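Local coordinates for Mll7089 protein (Mesorhizobium loti, PDB 2OZ8) that is of unknown function but probably acts as a magnesium-dependent hydro-lyase of the mandelate racemase branch of the enolase superfamily, at residues 297-302 with 321-326; 47-52 with 348-353; 16-21 with 373-378; 134-139 with 315-320. All blocks are in the same frame, centred on the assembly; numbering follows the deposited sequence.

Contact 1: residues 297-302 with 321-326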
# COMPACT_ATOMS: atom_id res chain seq x y z
N ASN A 297 35.84 -4.13 2.97
CA ASN A 297 37.17 -4.25 2.39
C ASN A 297 37.27 -3.41 1.15
O ASN A 297 36.45 -3.55 0.26
CB ASN A 297 37.52 -5.69 2.07
CG ASN A 297 37.81 -6.48 3.30
OD1 ASN A 297 37.30 -7.59 3.47
ND2 ASN A 297 38.61 -5.90 4.19
N THR A 298 38.25 -2.50 1.15
CA THR A 298 38.70 -1.87 -0.07
C THR A 298 40.15 -2.28 -0.28
O THR A 298 40.90 -2.48 0.69
CB THR A 298 38.44 -0.34 -0.07
OG1 THR A 298 39.10 0.33 1.03
CG2 THR A 298 36.92 -0.07 0.03
N PHE A 299 40.55 -2.50 -1.53
CA PHE A 299 41.93 -2.87 -1.81
C PHE A 299 42.90 -1.84 -1.24
O PHE A 299 42.84 -0.69 -1.59
CB PHE A 299 42.19 -3.11 -3.30
CG PHE A 299 43.36 -4.01 -3.54
CD1 PHE A 299 43.18 -5.37 -3.72
CD2 PHE A 299 44.67 -3.50 -3.51
CE1 PHE A 299 44.27 -6.21 -3.90
CE2 PHE A 299 45.77 -4.34 -3.70
CZ PHE A 299 45.57 -5.69 -3.89
N LEU A 300 43.75 -2.30 -0.33
CA LEU A 300 44.73 -1.48 0.37
C LEU A 300 44.17 -0.33 1.18
O LEU A 300 44.89 0.61 1.49
CB LEU A 300 45.88 -1.02 -0.57
CG LEU A 300 46.93 -2.10 -0.80
CD1 LEU A 300 47.99 -1.66 -1.80
CD2 LEU A 300 47.57 -2.53 0.51
N GLU A 301 42.91 -0.44 1.56
CA GLU A 301 42.25 0.44 2.54
C GLU A 301 42.11 1.87 2.02
O GLU A 301 41.98 2.81 2.79
CB GLU A 301 42.95 0.39 3.92
CG GLU A 301 42.72 -0.91 4.71
CD GLU A 301 43.27 -2.13 4.00
OE1 GLU A 301 44.50 -2.16 3.72
OE2 GLU A 301 42.47 -3.05 3.68
N ALA A 302 42.11 2.02 0.70
CA ALA A 302 41.74 3.27 0.05
C ALA A 302 40.43 3.91 0.61
O ALA A 302 40.34 5.16 0.75
CB ALA A 302 41.62 3.03 -1.46
N GLN A 321 44.95 -8.93 4.77
CA GLN A 321 45.44 -9.54 3.51
C GLN A 321 46.95 -9.22 3.22
O GLN A 321 47.49 -8.21 3.71
CB GLN A 321 44.51 -9.17 2.36
CG GLN A 321 43.14 -9.85 2.47
CD GLN A 321 42.10 -9.23 1.58
OE1 GLN A 321 41.53 -9.91 0.73
NE2 GLN A 321 41.84 -7.91 1.77
N ASN A 322 47.66 -10.11 2.52
CA ASN A 322 49.09 -9.88 2.25
C ASN A 322 49.23 -9.01 1.01
O ASN A 322 49.55 -9.52 -0.06
CB ASN A 322 49.87 -11.18 2.09
CG ASN A 322 49.40 -12.01 0.88
OD1 ASN A 322 48.22 -11.98 0.54
ND2 ASN A 322 50.33 -12.76 0.24
N PHE A 323 49.01 -7.71 1.17
CA PHE A 323 48.93 -6.73 0.06
C PHE A 323 49.96 -5.61 0.19
O PHE A 323 50.21 -4.91 -0.75
CB PHE A 323 47.52 -6.07 -0.01
CG PHE A 323 46.39 -6.98 -0.44
CD1 PHE A 323 46.63 -8.25 -0.95
CD2 PHE A 323 45.07 -6.55 -0.37
CE1 PHE A 323 45.55 -9.11 -1.37
CE2 PHE A 323 44.01 -7.36 -0.77
CZ PHE A 323 44.25 -8.64 -1.29
N ASP A 324 50.53 -5.41 1.36
CA ASP A 324 51.24 -4.18 1.64
C ASP A 324 52.50 -4.00 0.79
O ASP A 324 52.93 -2.88 0.51
CB ASP A 324 51.59 -4.11 3.14
CG ASP A 324 50.37 -3.90 4.05
OD1 ASP A 324 49.18 -3.99 3.60
OD2 ASP A 324 50.59 -3.62 5.23
N HIS A 325 53.10 -5.12 0.37
CA HIS A 325 54.32 -5.08 -0.39
C HIS A 325 54.16 -4.33 -1.73
O HIS A 325 55.16 -3.89 -2.37
CB HIS A 325 54.83 -6.50 -0.62
CG HIS A 325 53.93 -7.32 -1.47
ND1 HIS A 325 52.71 -7.79 -1.02
CD2 HIS A 325 54.06 -7.75 -2.75
CE1 HIS A 325 52.13 -8.47 -1.99
NE2 HIS A 325 52.93 -8.46 -3.05
N LEU A 326 52.91 -4.17 -2.16
CA LEU A 326 52.66 -3.55 -3.42
C LEU A 326 52.80 -2.03 -3.39
O LEU A 326 52.93 -1.41 -4.45
CB LEU A 326 51.31 -3.96 -3.98
CG LEU A 326 50.95 -5.39 -4.35
CD1 LEU A 326 49.44 -5.51 -4.55
CD2 LEU A 326 51.68 -5.94 -5.57
O HOH W 1 40.67 -5.77 0.30
O HOH W 2 47.07 -1.81 4.29
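Phe299 places CG anti to its backbone nitrogen (chi1 -156°) and Phe323 places CG anti to its carbonyl carbon (chi1 -70°), which lays the two rings over one another as an offset stack. Their centroids are 4.2 Å apart and the planes are tilted by 15°. Overlap is at the rims: CE1 of Phe299 stands over the Phe323 face, 3.3 Å from Phe323 CE2. The other face of Phe323 is filled by CB of Gln321, over the ring centre, so this ring is held from both sides. Leu326 crosses Phe299 at about a right angle and puts CD1 at the ring edge, in its plane, 3.9 Å from Phe299 CZ. On the flank of the stack, Leu300 CD2 presses on Phe323 CB at 3.6 Å.

Two waters complete the join. One accepts from Gln321 NE2 (2.8 Å) and donates weakly to Thr298 O. The second donates to Glu301 OE1 at 2.7 Å and to Asp324 OD1 at 3.1 Å, probably easing the proximity of two like charges; OD2 of Asp324 has a salt bridge to Arg377.

Both segments are loops following barrel strands, 293-295 and 313-318. Phe299 also meets Phe49 and Phe323 touches Val31, both of the N-terminal antiparallel sheet, a seam between barrel and capping domain characteristic of the enolase superfamily.

Contact 2: residues 47-52 with 348-353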
# COMPACT_ATOMS: atom_id res chain seq x y z
N LEU A 47 46.25 6.32 -8.91
CA LEU A 47 46.31 4.90 -8.84
C LEU A 47 44.97 4.26 -8.34
O LEU A 47 44.36 4.72 -7.38
CB LEU A 47 47.51 4.54 -7.94
CG LEU A 47 47.66 3.12 -7.40
CD1 LEU A 47 48.17 2.17 -8.51
CD2 LEU A 47 48.57 3.12 -6.12
N GLY A 48 44.54 3.19 -9.01
CA GLY A 48 43.54 2.30 -8.43
C GLY A 48 43.74 0.87 -8.87
O GLY A 48 44.58 0.60 -9.72
N PHE A 49 42.91 -0.04 -8.34
CA PHE A 49 43.07 -1.49 -8.41
C PHE A 49 41.94 -2.26 -9.02
O PHE A 49 40.78 -2.12 -8.61
CB PHE A 49 43.36 -2.03 -7.01
CG PHE A 49 44.65 -1.49 -6.44
CD1 PHE A 49 45.86 -1.99 -6.87
CD2 PHE A 49 44.64 -0.44 -5.56
CE1 PHE A 49 47.04 -1.46 -6.38
CE2 PHE A 49 45.84 0.08 -5.05
CZ PHE A 49 47.00 -0.41 -5.44
N ILE A 50 42.29 -3.11 -9.98
CA ILE A 50 41.32 -3.88 -10.72
C ILE A 50 41.45 -5.26 -10.15
O ILE A 50 42.40 -5.95 -10.43
CB ILE A 50 41.63 -3.86 -12.24
CG1 ILE A 50 41.63 -2.43 -12.78
CG2 ILE A 50 40.71 -4.74 -13.01
CD1 ILE A 50 42.46 -2.26 -14.05
N GLN A 51 40.53 -5.66 -9.29
CA GLN A 51 40.64 -6.94 -8.66
C GLN A 51 39.59 -7.90 -9.21
O GLN A 51 38.46 -7.53 -9.42
CB GLN A 51 40.55 -6.79 -7.16
CG GLN A 51 40.86 -8.11 -6.43
CD GLN A 51 40.73 -8.03 -4.95
OE1 GLN A 51 40.16 -7.07 -4.42
NE2 GLN A 51 41.26 -9.06 -4.26
N THR A 52 39.99 -9.13 -9.54
CA THR A 52 38.98 -10.15 -9.81
C THR A 52 38.97 -11.16 -8.69
O THR A 52 40.00 -11.50 -8.12
CB THR A 52 39.09 -10.86 -11.18
OG1 THR A 52 40.36 -11.50 -11.33
CG2 THR A 52 38.82 -9.89 -12.35
N LEU A 348 48.29 6.25 -1.44
CA LEU A 348 48.86 4.97 -1.85
C LEU A 348 49.64 5.19 -3.13
O LEU A 348 49.13 5.74 -4.11
CB LEU A 348 47.82 3.84 -1.97
CG LEU A 348 47.00 3.51 -0.70
CD1 LEU A 348 45.76 2.68 -1.05
CD2 LEU A 348 47.83 2.86 0.50
N VAL A 349 50.91 4.80 -3.08
CA VAL A 349 51.79 4.88 -4.26
C VAL A 349 52.43 3.54 -4.48
O VAL A 349 52.99 2.98 -3.57
CB VAL A 349 52.91 5.98 -4.13
CG1 VAL A 349 53.79 5.97 -5.39
CG2 VAL A 349 52.32 7.36 -3.88
N LEU A 350 52.36 3.05 -5.70
CA LEU A 350 52.84 1.73 -6.05
C LEU A 350 54.35 1.60 -5.79
O LEU A 350 55.11 2.55 -6.01
CB LEU A 350 52.55 1.51 -7.51
CG LEU A 350 52.28 0.11 -8.00
CD1 LEU A 350 51.11 -0.48 -7.27
CD2 LEU A 350 51.99 0.26 -9.49
N SER A 351 54.79 0.46 -5.27
CA SER A 351 56.19 0.29 -4.95
C SER A 351 56.94 -0.09 -6.23
O SER A 351 56.57 -1.02 -6.93
CB SER A 351 56.34 -0.75 -3.86
OG SER A 351 57.59 -1.40 -3.87
N GLU A 352 57.98 0.66 -6.56
CA GLU A 352 58.76 0.34 -7.76
C GLU A 352 59.47 -1.01 -7.63
O GLU A 352 59.49 -1.79 -8.59
CB GLU A 352 59.70 1.50 -8.16
CG GLU A 352 58.92 2.81 -8.52
CD GLU A 352 57.99 2.70 -9.76
OE1 GLU A 352 58.29 1.88 -10.65
OE2 GLU A 352 56.98 3.45 -9.86
N LYS A 353 59.97 -1.30 -6.43
CA LYS A 353 60.53 -2.63 -6.19
C LYS A 353 59.47 -3.68 -6.48
O LYS A 353 59.75 -4.69 -7.14
CB LYS A 353 61.04 -2.78 -4.76
CG LYS A 353 62.31 -1.97 -4.45
CD LYS A 353 62.64 -1.94 -2.93
CE LYS A 353 63.67 -0.80 -2.61
NZ LYS A 353 63.60 -0.35 -1.18
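Leu47 meets the 348-353 segment first and most closely. With CG anti to the backbone nitrogen (chi1 166°), its two methyls divide the work. CD2 lies against the backbone of the partner, 3.3 Å from Leu348 O and 3.8 Å from Leu350 N, and also comes within 4.3 Å of Leu348 CB. CD1 turns to Leu350, whose side chain crosses that of Leu47 at about a right angle, and the two CD1 atoms are 4.1 Å apart. The backbone of Leu47 is bound elsewhere: its N donates to Asp112 OD2, and its O accepts from His346 NE2.

Gly48 brings no side chain to the interface and pairs through its backbone with Leu36 on strand 27-40. This is the antiparallel sheet of the N-terminal capping domain, and the segment packed on it comes from the far end of the chain, returning after the barrel, as in other members of the enolase superfamily.

At Phe49 the ring reaches the same leucine that Leu47 touches: CE1 is 4.3 Å from Leu350 CD1, which approaches obliquely. No hydrogen bond joins the two segments, and Leu350 is held instead between apolar groups, Ala35 of strand 27-40 adding a further one. Just past it, Ser351 takes the N-cap position of helix 352-357, its OG bonded to Ala354 N. From Ile50 to Thr52 the strand runs on away from this partner, pairing with Ala34 and Asn32.

Contact 3: residues 16-21 with 373-378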
# COMPACT_ATOMS: atom_id res chain seq x y z
N ALA A 16 50.01 -16.02 -4.69
CA ALA A 16 49.45 -16.83 -3.60
C ALA A 16 49.21 -15.99 -2.37
O ALA A 16 49.96 -15.02 -2.10
CB ALA A 16 50.38 -18.02 -3.25
N ARG A 17 48.15 -16.35 -1.64
CA ARG A 17 47.85 -15.75 -0.34
C ARG A 17 48.62 -16.48 0.75
O ARG A 17 49.06 -17.59 0.55
CB ARG A 17 46.35 -15.82 -0.05
CG ARG A 17 45.54 -14.83 -0.86
CD ARG A 17 44.03 -15.02 -0.61
NE ARG A 17 43.24 -14.18 -1.51
CZ ARG A 17 42.82 -12.96 -1.21
NH1 ARG A 17 43.13 -12.39 -0.05
NH2 ARG A 17 42.10 -12.29 -2.09
N ASP A 18 48.74 -15.83 1.91
CA ASP A 18 49.31 -16.45 3.10
C ASP A 18 48.38 -17.40 3.88
O ASP A 18 48.85 -18.18 4.69
CB ASP A 18 49.92 -15.38 4.02
CG ASP A 18 48.88 -14.43 4.62
OD1 ASP A 18 47.83 -14.09 3.97
OD2 ASP A 18 49.15 -14.02 5.79
N ARG A 19 47.08 -17.35 3.60
CA ARG A 19 46.08 -18.22 4.22
C ARG A 19 44.94 -18.36 3.23
O ARG A 19 44.80 -17.52 2.34
CB ARG A 19 45.55 -17.59 5.52
CG ARG A 19 44.58 -16.43 5.30
CD ARG A 19 44.16 -15.70 6.58
NE ARG A 19 44.44 -14.27 6.45
CZ ARG A 19 43.58 -13.26 6.48
NH1 ARG A 19 42.29 -13.39 6.71
NH2 ARG A 19 44.07 -12.07 6.33
N VAL A 20 44.09 -19.37 3.41
CA VAL A 20 42.84 -19.43 2.66
C VAL A 20 41.86 -18.40 3.21
O VAL A 20 41.72 -18.28 4.46
CB VAL A 20 42.18 -20.86 2.66
CG1 VAL A 20 40.89 -20.88 1.82
CG2 VAL A 20 43.13 -21.89 2.06
N ILE A 21 41.23 -17.65 2.29
CA ILE A 21 40.13 -16.75 2.66
C ILE A 21 38.81 -17.26 2.11
O ILE A 21 38.77 -18.00 1.16
CB ILE A 21 40.30 -15.27 2.19
CG1 ILE A 21 40.15 -15.14 0.67
CG2 ILE A 21 41.55 -14.67 2.78
CD1 ILE A 21 39.92 -13.75 0.18
N PRO A 373 53.74 -13.64 -1.18
CA PRO A 373 54.44 -12.52 -0.51
C PRO A 373 54.28 -12.61 1.00
O PRO A 373 53.22 -13.02 1.49
CB PRO A 373 53.73 -11.29 -1.04
CG PRO A 373 53.08 -11.70 -2.27
CD PRO A 373 52.87 -13.18 -2.28
N GLU A 374 55.32 -12.24 1.74
CA GLU A 374 55.27 -12.32 3.21
C GLU A 374 54.20 -11.33 3.74
O GLU A 374 53.91 -10.34 3.10
CB GLU A 374 56.67 -12.11 3.85
CG GLU A 374 57.59 -13.36 3.68
CD GLU A 374 59.09 -13.18 4.15
OE1 GLU A 374 59.90 -14.14 3.90
OE2 GLU A 374 59.45 -12.14 4.77
N ASN A 375 53.61 -11.64 4.89
CA ASN A 375 52.55 -10.83 5.47
C ASN A 375 52.86 -10.37 6.88
O ASN A 375 52.48 -11.01 7.87
CB ASN A 375 51.18 -11.53 5.42
CG ASN A 375 50.02 -10.56 5.74
OD1 ASN A 375 50.24 -9.37 6.00
ND2 ASN A 375 48.79 -11.08 5.75
N PRO A 376 53.53 -9.22 6.98
CA PRO A 376 53.90 -8.63 8.25
C PRO A 376 52.70 -8.19 9.12
O PRO A 376 52.90 -7.78 10.28
CB PRO A 376 54.77 -7.42 7.86
CG PRO A 376 54.50 -7.15 6.40
CD PRO A 376 53.95 -8.42 5.81
N ARG A 377 51.49 -8.26 8.58
CA ARG A 377 50.28 -7.75 9.27
C ARG A 377 49.70 -8.88 10.13
O ARG A 377 48.81 -8.67 10.96
CB ARG A 377 49.22 -7.21 8.27
CG ARG A 377 49.66 -5.96 7.45
CD ARG A 377 50.01 -4.69 8.29
NE ARG A 377 48.87 -4.09 8.97
CZ ARG A 377 47.97 -3.27 8.40
NH1 ARG A 377 46.98 -2.78 9.13
NH2 ARG A 377 48.04 -2.94 7.12
N LEU A 378 50.22 -10.07 9.86
CA LEU A 378 49.95 -11.27 10.63
C LEU A 378 51.24 -11.84 11.29
O LEU A 378 52.36 -11.48 10.91
CB LEU A 378 49.29 -12.30 9.71
CG LEU A 378 47.76 -12.23 9.55
CD1 LEU A 378 47.26 -13.42 8.74
CD2 LEU A 378 47.05 -12.25 10.89
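The carboxylate of Asp18 and the amide of Asn375 meet with their planes 60° apart. Asn375 ND2 donates to Asp18 OD2 at 3.0 Å, and it comes from above the carboxylate plane, 46° out of it, although OD2 itself stays close to the plane of the amide. ND2 also donates to Phe320 O. On the amide's other branch, OD1 accepts from Arg377 N at 3.1 Å, forming an Asx turn that opens the type I turn from Asn375 to Leu378. Replacing Asn375 by alanine removes the amide, and Asp18 OD2 and Phe320 O would probably lose their shared donor, the turn its side-chain bond.

The Arg19 guanidinium is approached obliquely by Leu378 CD1, 3.7 Å from NE; its NH2 continues to Ser319 O, a bond modelled doubtfully short. The same Leu378 methyl lies 3.6 Å from Asp18 OD2, so one methyl touches both side chains. At the start of both segments, Pro373 CD packs on Ala16 O at 3.4 Å, and Asn322 ND2 bonds to both Ala16 O and Pro373 O.

The C-terminal tail is thus tied to the corner between strands 5-17 and 20-22 by a neutral amide meeting a carboxylate, a bond probably strengthened by the charge of Asp18.

Contact 4: residues 134-139 with 315-320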
# COMPACT_ATOMS: atom_id res chain seq x y z
N LYS A 134 37.25 4.00 13.35
CA LYS A 134 37.42 2.66 13.92
C LYS A 134 37.52 1.57 12.88
O LYS A 134 36.76 1.55 11.88
CB LYS A 134 36.22 2.32 14.80
CG LYS A 134 36.06 3.31 15.94
CD LYS A 134 35.01 2.83 16.92
CE LYS A 134 33.84 3.72 16.87
NZ LYS A 134 32.97 3.39 18.02
N ALA A 135 38.40 0.63 13.14
CA ALA A 135 38.60 -0.46 12.22
C ALA A 135 38.23 -1.75 12.97
O ALA A 135 38.49 -1.86 14.15
CB ALA A 135 40.08 -0.48 11.74
N TYR A 136 37.59 -2.70 12.30
CA TYR A 136 37.31 -3.95 12.95
C TYR A 136 38.07 -5.04 12.24
O TYR A 136 38.43 -4.88 11.09
CB TYR A 136 35.81 -4.26 13.01
CG TYR A 136 35.11 -4.42 11.69
CD1 TYR A 136 35.00 -5.66 11.11
CD2 TYR A 136 34.49 -3.36 11.06
CE1 TYR A 136 34.31 -5.85 9.93
CE2 TYR A 136 33.78 -3.52 9.86
CZ TYR A 136 33.70 -4.78 9.31
OH TYR A 136 33.07 -5.05 8.13
N ALA A 137 38.37 -6.10 12.97
CA ALA A 137 39.21 -7.14 12.44
C ALA A 137 38.29 -8.19 11.83
O ALA A 137 37.40 -8.65 12.48
CB ALA A 137 40.05 -7.75 13.56
N SER A 138 38.56 -8.56 10.58
CA SER A 138 37.70 -9.43 9.82
C SER A 138 38.51 -10.58 9.25
O SER A 138 39.44 -10.40 8.50
CB SER A 138 37.06 -8.61 8.73
OG SER A 138 36.30 -9.40 7.86
N GLY A 139 38.14 -11.78 9.61
CA GLY A 139 38.97 -12.94 9.40
C GLY A 139 38.82 -13.58 8.05
O GLY A 139 39.77 -14.18 7.57
N TRP A 315 32.54 2.59 11.09
CA TRP A 315 33.37 1.36 10.96
C TRP A 315 33.93 1.08 9.57
O TRP A 315 33.27 1.24 8.55
CB TRP A 315 32.64 0.11 11.43
CG TRP A 315 32.27 0.09 12.87
CD1 TRP A 315 31.04 0.36 13.41
CD2 TRP A 315 33.14 -0.29 13.98
NE1 TRP A 315 31.11 0.21 14.80
CE2 TRP A 315 32.38 -0.19 15.17
CE3 TRP A 315 34.49 -0.69 14.07
CZ2 TRP A 315 32.92 -0.50 16.46
CZ3 TRP A 315 35.05 -0.95 15.34
CH2 TRP A 315 34.25 -0.87 16.53
N LEU A 316 35.17 0.64 9.54
CA LEU A 316 35.85 0.24 8.32
C LEU A 316 36.41 -1.19 8.49
O LEU A 316 37.01 -1.50 9.52
CB LEU A 316 36.99 1.24 7.98
CG LEU A 316 37.94 0.77 6.87
CD1 LEU A 316 38.54 1.91 6.16
CD2 LEU A 316 39.06 -0.14 7.53
N GLU A 317 36.20 -2.04 7.50
CA GLU A 317 36.66 -3.41 7.55
C GLU A 317 38.15 -3.56 7.24
O GLU A 317 38.64 -3.03 6.21
CB GLU A 317 35.84 -4.27 6.57
CG GLU A 317 36.12 -5.77 6.68
CD GLU A 317 35.27 -6.60 5.82
OE1 GLU A 317 34.63 -6.02 4.92
OE2 GLU A 317 35.23 -7.83 6.00
N TYR A 318 38.87 -4.31 8.07
CA TYR A 318 40.27 -4.70 7.74
C TYR A 318 40.49 -6.22 7.89
O TYR A 318 40.13 -6.80 8.91
CB TYR A 318 41.30 -3.90 8.57
CG TYR A 318 42.71 -4.27 8.17
CD1 TYR A 318 43.25 -3.84 6.96
CD2 TYR A 318 43.46 -5.13 8.97
CE1 TYR A 318 44.52 -4.26 6.55
CE2 TYR A 318 44.74 -5.57 8.58
CZ TYR A 318 45.25 -5.11 7.39
OH TYR A 318 46.48 -5.54 7.04
N SER A 319 41.11 -6.84 6.90
CA SER A 319 41.11 -8.30 6.78
C SER A 319 42.50 -8.97 6.76
O SER A 319 42.63 -10.13 6.46
CB SER A 319 40.31 -8.72 5.56
OG SER A 319 38.92 -8.47 5.75
N PHE A 320 43.53 -8.19 7.10
CA PHE A 320 44.87 -8.72 7.21
C PHE A 320 45.37 -9.40 5.94
O PHE A 320 46.15 -10.32 6.03
CB PHE A 320 44.99 -9.66 8.45
CG PHE A 320 44.59 -8.99 9.71
CD1 PHE A 320 45.53 -8.32 10.47
CD2 PHE A 320 43.25 -8.99 10.15
CE1 PHE A 320 45.18 -7.68 11.62
CE2 PHE A 320 42.88 -8.33 11.32
CZ PHE A 320 43.84 -7.66 12.04
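Ser138 OG donates to Glu317 OE2 at 2.7 Å, using the anti lone pair of that oxygen; the hydroxyl stands anti to its backbone N (chi1 175°), directed at the carboxylate. OE2 also forms a salt bridge with Lys165, and OE1 accepts from Asn297 N, so both carboxylate oxygens are engaged.

Between the backbones four bonds of 2.9 to 3.1 Å alternate: the carbonyls of Lys134, Leu316, Tyr136 and Tyr318 are satisfied in turn by the N-H groups of Leu316, Tyr136, Tyr318 and Ser138. This is the parallel pairing of the first and eighth strands, 132-138 and 313-318, that closes the TIM barrel; Tyr136 and Glu317 face its interior, while Ala137 faces helix 146-158.

Tyr136 lays one ring face over Glu317 CA, a CH-pi contact of 3.9 Å to the ring centroid, and its OH has a weak bond with Lys165. A serine in its place would probably open a gap over Glu317 CA and CB and cost Lys165 this weak partner, though the carboxylate would keep its other bonds. Trp315 receives Lys134 CB over its six-membered ring, while Lys134 NZ pairs with Glu314. On the outer side Ala137 CB touches the edge of the Phe320 ring, 3.7 Å from CE2.

Contact 1 touches each of the other three, as does contact 3. It lies 9 Å, centre to centre, from contact 2, joined by Leu326 O to Ser351 N at 2.8 Å, and 11 Å from contact 3, where Gln321 OE1 meets Arg17 NH1 at 3.1 Å. Toward contact 4, 12 Å away, Glu301 CD packs on Tyr318 CD1 at 3.4 Å. Contacts 2 and 4 do not touch, their nearest atoms being about 10 Å apart. Contact 4 is barrel wall; contact 1 joins two barrel loops beside the N-terminal sheet, and contacts 2 and 3 tie later parts of the chain to that sheet. In this superfamily the active site lies at the C-terminal ends of the barrel strands, beneath the capping domain, consistent with contacts 1 and 4 bordering it.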